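Local coordinates for protein insulinase family protease (Yersinia pestis, PDB 3GO9) that belongs to the insulinase (M16) peptidase family, although its zinc-binding motif is degenerate and proteolytic activity is uncertain, at residues Ser292-Lys304 with Leu360-Lys372. Residues are numbered along the deposited sequence; the frame is centred on the assembly and turned at random. Where two conformers were deposited one is given.
Sequences SDLAREALFWHIK and LSQAEFDALMTQK. With ZN (zinc ion), chain D.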
loop_
_atom_site.group_PDB
_atom_site.type_symbol
_atom_site.label_atom_id
_atom_site.label_comp_id
_atom_site.label_asym_id
_atom_site.label_seq_id
_atom_site.Cartn_x
_atom_site.Cartn_y
_atom_site.Cartn_z
ATOM N N SER A 292 5.975 -18.558 -4.515
ATOM C CA SER A 292 6.174 -18.143 -3.121
ATOM C C SER A 292 4.854 -17.684 -2.510
ATOM O O SER A 292 4.487 -18.120 -1.389
ATOM C CB SER A 292 7.184 -17.028 -3.065
ATOM O OG SER A 292 8.448 -17.571 -3.345
ATOM N N ASP A 293 4.128 -16.826 -3.226
ATOM C CA ASP A 293 2.810 -16.324 -2.789
ATOM C C ASP A 293 1.833 -17.478 -2.548
ATOM O O ASP A 293 1.099 -17.488 -1.561
ATOM C CB ASP A 293 2.285 -15.381 -3.878
ATOM C CG ASP A 293 0.813 -14.967 -3.711
ATOM O OD1 ASP A 293 0.505 -14.265 -2.757
ATOM O OD2 ASP A 293 -0.018 -15.270 -4.622
ATOM N N LEU A 294 1.814 -18.452 -3.463
ATOM C CA LEU A 294 0.853 -19.543 -3.351
ATOM C C LEU A 294 1.180 -20.450 -2.145
ATOM O O LEU A 294 0.242 -20.973 -1.522
ATOM C CB LEU A 294 0.710 -20.318 -4.647
ATOM C CG LEU A 294 -0.339 -21.429 -4.638
ATOM C CD1 LEU A 294 -1.724 -20.906 -4.329
ATOM C CD2 LEU A 294 -0.312 -22.160 -5.979
ATOM N N ALA A 295 2.463 -20.673 -1.876
ATOM C CA ALA A 295 2.884 -21.448 -0.680
ATOM C C ALA A 295 2.361 -20.747 0.586
ATOM O O ALA A 295 1.815 -21.382 1.466
ATOM C CB ALA A 295 4.383 -21.583 -0.624
ATOM N N ARG A 296 2.516 -19.429 0.646
ATOM C CA ARG A 296 2.001 -18.651 1.772
ATOM C C ARG A 296 0.492 -18.791 1.888
ATOM O O ARG A 296 -0.044 -19.008 2.982
ATOM C CB ARG A 296 2.423 -17.174 1.652
ATOM C CG ARG A 296 3.908 -16.975 1.844
ATOM C CD ARG A 296 4.327 -15.498 1.852
ATOM N NE ARG A 296 4.321 -14.859 0.527
ATOM C CZ ARG A 296 5.410 -14.633 -0.204
ATOM N NH1 ARG A 296 6.602 -15.044 0.203
ATOM N NH2 ARG A 296 5.302 -14.041 -1.388
ATOM N N GLU A 297 -0.200 -18.708 0.759
ATOM C CA GLU A 297 -1.620 -18.818 0.750
ATOM C C GLU A 297 -2.059 -20.229 1.172
ATOM O O GLU A 297 -3.006 -20.398 1.974
ATOM C CB GLU A 297 -2.151 -18.442 -0.629
ATOM C CG GLU A 297 -3.614 -18.390 -0.730
ATOM C CD GLU A 297 -4.087 -18.152 -2.126
ATOM O OE1 GLU A 297 -5.251 -18.457 -2.382
ATOM O OE2 GLU A 297 -3.314 -17.668 -2.967
ATOM N N ALA A 298 -1.311 -21.228 0.713
ATOM C CA ALA A 298 -1.650 -22.622 0.975
ATOM C C ALA A 298 -1.587 -22.885 2.478
ATOM O O ALA A 298 -2.444 -23.564 3.034
ATOM C CB ALA A 298 -0.609 -23.530 0.288
ATOM N N LEU A 299 -0.559 -22.353 3.104
ATOM C CA LEU A 299 -0.309 -22.592 4.497
ATOM C C LEU A 299 -1.407 -21.935 5.293
ATOM O O LEU A 299 -1.936 -22.552 6.231
ATOM C CB LEU A 299 1.076 -22.129 4.882
ATOM C CG LEU A 299 1.430 -20.966 5.768
ATOM C CD1 LEU A 299 0.451 -20.669 6.861
ATOM C CD2 LEU A 299 2.766 -21.324 6.349
ATOM N N PHE A 300 -1.814 -20.730 4.906
ATOM C CA PHE A 300 -2.829 -20.069 5.705
ATOM C C PHE A 300 -4.153 -20.769 5.557
ATOM O O PHE A 300 -4.899 -21.014 6.530
ATOM C CB PHE A 300 -2.992 -18.611 5.371
ATOM C CG PHE A 300 -3.879 -17.929 6.334
ATOM C CD1 PHE A 300 -3.510 -17.857 7.685
ATOM C CD2 PHE A 300 -5.101 -17.437 5.940
ATOM C CE1 PHE A 300 -4.323 -17.265 8.595
ATOM C CE2 PHE A 300 -5.926 -16.813 6.882
ATOM C CZ PHE A 300 -5.509 -16.720 8.202
ATOM N N TRP A 301 -4.429 -21.140 4.325
ATOM C CA TRP A 301 -5.592 -21.898 3.977
ATOM C C TRP A 301 -5.702 -23.216 4.786
ATOM O O TRP A 301 -6.753 -23.520 5.338
ATOM C CB TRP A 301 -5.497 -22.171 2.489
ATOM C CG TRP A 301 -6.414 -23.121 1.975
ATOM C CD1 TRP A 301 -7.742 -22.943 1.766
ATOM C CD2 TRP A 301 -6.100 -24.452 1.513
ATOM N NE1 TRP A 301 -8.281 -24.079 1.219
ATOM C CE2 TRP A 301 -7.296 -25.018 1.052
ATOM C CE3 TRP A 301 -4.915 -25.211 1.447
ATOM C CZ2 TRP A 301 -7.365 -26.319 0.547
ATOM C CZ3 TRP A 301 -4.984 -26.496 0.943
ATOM C CH2 TRP A 301 -6.205 -27.040 0.499
ATOM N N HIS A 302 -4.596 -23.939 4.865
ATOM C CA HIS A 302 -4.558 -25.234 5.551
ATOM C C HIS A 302 -4.803 -25.059 7.042
ATOM O O HIS A 302 -5.582 -25.819 7.628
ATOM C CB HIS A 302 -3.208 -25.854 5.396
ATOM C CG HIS A 302 -3.059 -27.137 6.123
ATOM N ND1 HIS A 302 -3.493 -28.324 5.594
ATOM C CD2 HIS A 302 -2.505 -27.432 7.323
ATOM C CE1 HIS A 302 -3.258 -29.297 6.461
ATOM N NE2 HIS A 302 -2.668 -28.782 7.523
ATOM N N ILE A 303 -4.116 -24.095 7.644
ATOM C CA ILE A 303 -4.276 -23.833 9.096
ATOM C C ILE A 303 -5.713 -23.403 9.369
ATOM O O ILE A 303 -6.330 -23.885 10.329
ATOM C CB ILE A 303 -3.253 -22.845 9.677
ATOM C CG1 ILE A 303 -1.806 -23.341 9.491
ATOM C CG2 ILE A 303 -3.531 -22.589 11.190
ATOM C CD1 ILE A 303 -0.783 -22.278 9.790
ATOM N N LYS A 304 -6.285 -22.543 8.529
ATOM C CA LYS A 304 -7.662 -22.138 8.727
ATOM C C LYS A 304 -8.601 -23.305 8.692
ATOM O O LYS A 304 -9.528 -23.356 9.504
ATOM C CB LYS A 304 -8.108 -21.157 7.640
ATOM C CG LYS A 304 -7.581 -19.773 7.811
ATOM C CD LYS A 304 -8.572 -18.760 7.207
ATOM C CE LYS A 304 -9.006 -19.098 5.762
ATOM N NZ LYS A 304 -10.259 -19.939 5.721
ATOM N N LEU A 360 1.671 -30.268 1.920
ATOM C CA LEU A 360 0.302 -30.592 1.596
ATOM C C LEU A 360 0.243 -32.041 1.141
ATOM O O LEU A 360 1.197 -32.576 0.577
ATOM C CB LEU A 360 -0.186 -29.680 0.485
ATOM C CG LEU A 360 -0.348 -28.197 0.769
ATOM C CD1 LEU A 360 -1.187 -27.594 -0.357
ATOM C CD2 LEU A 360 -1.005 -27.966 2.126
ATOM N N SER A 361 -0.906 -32.660 1.369
ATOM C CA SER A 361 -1.228 -33.923 0.700
ATOM C C SER A 361 -1.598 -33.675 -0.758
ATOM O O SER A 361 -1.926 -32.553 -1.160
ATOM C CB SER A 361 -2.417 -34.615 1.384
ATOM O OG SER A 361 -3.585 -33.888 1.167
ATOM N N GLN A 362 -1.601 -34.731 -1.552
ATOM C CA GLN A 362 -1.996 -34.587 -2.936
ATOM C C GLN A 362 -3.422 -34.118 -3.029
ATOM O O GLN A 362 -3.766 -33.328 -3.890
ATOM C CB GLN A 362 -1.855 -35.925 -3.674
ATOM C CG GLN A 362 -2.166 -35.825 -5.181
ATOM C CD GLN A 362 -1.104 -35.062 -5.930
ATOM O OE1 GLN A 362 0.084 -35.411 -5.881
ATOM N NE2 GLN A 362 -1.519 -33.997 -6.618
ATOM N N ALA A 363 -4.293 -34.636 -2.152
ATOM C CA ALA A 363 -5.698 -34.239 -2.200
ATOM C C ALA A 363 -5.875 -32.761 -1.854
ATOM O O ALA A 363 -6.671 -32.052 -2.484
ATOM C CB ALA A 363 -6.538 -35.110 -1.243
ATOM N N GLU A 364 -5.109 -32.284 -0.872
ATOM C CA GLU A 364 -5.152 -30.869 -0.470
ATOM C C GLU A 364 -4.659 -29.964 -1.611
ATOM O O GLU A 364 -5.288 -28.930 -1.933
ATOM C CB GLU A 364 -4.294 -30.626 0.796
ATOM C CG GLU A 364 -4.876 -31.273 2.045
ATOM C CD GLU A 364 -3.936 -31.315 3.285
ATOM O OE1 GLU A 364 -2.697 -31.290 3.169
ATOM O OE2 GLU A 364 -4.475 -31.460 4.414
ATOM N N PHE A 365 -3.546 -30.382 -2.212
ATOM C CA PHE A 365 -3.031 -29.695 -3.421
ATOM C C PHE A 365 -4.040 -29.635 -4.544
ATOM O O PHE A 365 -4.296 -28.581 -5.092
ATOM C CB PHE A 365 -1.740 -30.348 -3.871
ATOM C CG PHE A 365 -1.097 -29.713 -5.073
ATOM C CD1 PHE A 365 -0.293 -28.582 -4.938
ATOM C CD2 PHE A 365 -1.247 -30.259 -6.321
ATOM C CE1 PHE A 365 0.331 -28.028 -6.065
ATOM C CE2 PHE A 365 -0.617 -29.680 -7.405
ATOM C CZ PHE A 365 0.167 -28.586 -7.250
ATOM N N ASP A 366 -4.658 -30.758 -4.870
ATOM C CA ASP A 366 -5.639 -30.786 -5.945
ATOM C C ASP A 366 -6.836 -29.871 -5.648
ATOM O O ASP A 366 -7.313 -29.184 -6.555
ATOM C CB ASP A 366 -6.106 -32.243 -6.177
ATOM C CG ASP A 366 -4.996 -33.147 -6.737
ATOM O OD1 ASP A 366 -3.906 -32.672 -7.094
ATOM O OD2 ASP A 366 -5.195 -34.368 -6.831
ATOM N N ALA A 367 -7.281 -29.836 -4.379
ATOM C CA ALA A 367 -8.329 -28.919 -3.924
ATOM C C ALA A 367 -7.939 -27.447 -4.136
ATOM O O ALA A 367 -8.723 -26.627 -4.689
ATOM C CB ALA A 367 -8.668 -29.166 -2.410
ATOM N N LEU A 368 -6.721 -27.142 -3.695
ATOM C CA LEU A 368 -6.163 -25.812 -3.838
ATOM C C LEU A 368 -6.123 -25.404 -5.303
ATOM O O LEU A 368 -6.572 -24.284 -5.657
ATOM C CB LEU A 368 -4.781 -25.744 -3.191
ATOM C CG LEU A 368 -4.062 -24.381 -3.226
ATOM C CD1 LEU A 368 -4.795 -23.308 -2.452
ATOM C CD2 LEU A 368 -2.641 -24.543 -2.723
HETATM N N MSE A 369 -5.610 -26.286 -6.161
HETATM C CA MSE A 369 -5.441 -25.917 -7.548
HETATM C C MSE A 369 -6.786 -25.774 -8.276
HETATM O O MSE A 369 -6.931 -24.903 -9.112
HETATM C CB MSE A 369 -4.458 -26.878 -8.231
HETATM C CG MSE A 369 -3.136 -27.000 -7.427
HETATM SE SE MSE A 369 -2.269 -25.260 -7.238
HETATM C CE MSE A 369 -1.746 -25.474 -9.103
ATOM N N THR A 370 -7.782 -26.600 -7.934
ATOM C CA THR A 370 -9.143 -26.385 -8.472
ATOM C C THR A 370 -9.650 -24.967 -8.115
ATOM O O THR A 370 -10.242 -24.244 -8.950
ATOM C CB THR A 370 -10.108 -27.503 -7.942
ATOM O OG1 THR A 370 -9.661 -28.762 -8.446
ATOM C CG2 THR A 370 -11.549 -27.285 -8.375
ATOM N N GLN A 371 -9.395 -24.574 -6.872
ATOM C CA GLN A 371 -9.808 -23.285 -6.366
ATOM C C GLN A 371 -9.069 -22.157 -7.092
ATOM O O GLN A 371 -9.656 -21.152 -7.515
ATOM C CB GLN A 371 -9.571 -23.236 -4.852
ATOM C CG GLN A 371 -9.644 -21.856 -4.147
ATOM C CD GLN A 371 -9.319 -21.952 -2.626
ATOM O OE1 GLN A 371 -8.605 -21.095 -2.065
ATOM N NE2 GLN A 371 -9.834 -23.004 -1.970
ATOM N N LYS A 372 -7.773 -22.322 -7.302
ATOM C CA LYS A 372 -7.030 -21.219 -7.955
ATOM C C LYS A 372 -7.402 -21.123 -9.428
ATOM O O LYS A 372 -7.462 -20.044 -10.006
ATOM C CB LYS A 372 -5.507 -21.436 -7.789
ATOM C CG LYS A 372 -4.973 -21.431 -6.348
ATOM C CD LYS A 372 -5.461 -20.297 -5.442
ATOM C CE LYS A 372 -5.018 -18.954 -5.908
ATOM N NZ LYS A 372 -5.528 -17.914 -4.974
HETATM ZN ZN ZN D . -2.143 -29.616 9.296
HETATM O O HOH W 1 -0.432 -30.609 9.104
#
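Trp301 is a knob set into a hole on helix 362-377 lined by Glu364, Ala367, Leu368 and Gln371. Its CG stands anti to the backbone N (chi1 169°), which sends the indole into the hole; CH2 lies 3.2 Å from Glu364 O, and Leu368 CB sits over one ring face. The Gln371 amide runs past the indole with its plane 81° from the ring. Ala298 CB rests 3.8 Å from Leu368 CD2 and also touches Leu360 CD1. Leu294 turns its CD1 methyl toward Leu368 and Lys372. These helices belong to the domain matching the M16 inactive domain and meet at 113°, their axes 11.5 Å apart. Lys372 folds back through bent chi2 and chi3 to bring NZ 2.7 Å from Glu297 OE1, which it meets on the syn lone pair, a salt bridge; Gln375 also bonds NZ. Glu364 closes a capping box with Ser361, its OE1 accepting from Ser361 N at 2.9 Å, while Ser361 OG, at the N-cap, accepts from Glu364 N. Glu364 OE2 lies at the edge of the His302 ring, 3.2 Å from His302 CE1. The neighbouring NE2 binds a zinc ion at 2.0 Å, together with Glu351 and a water.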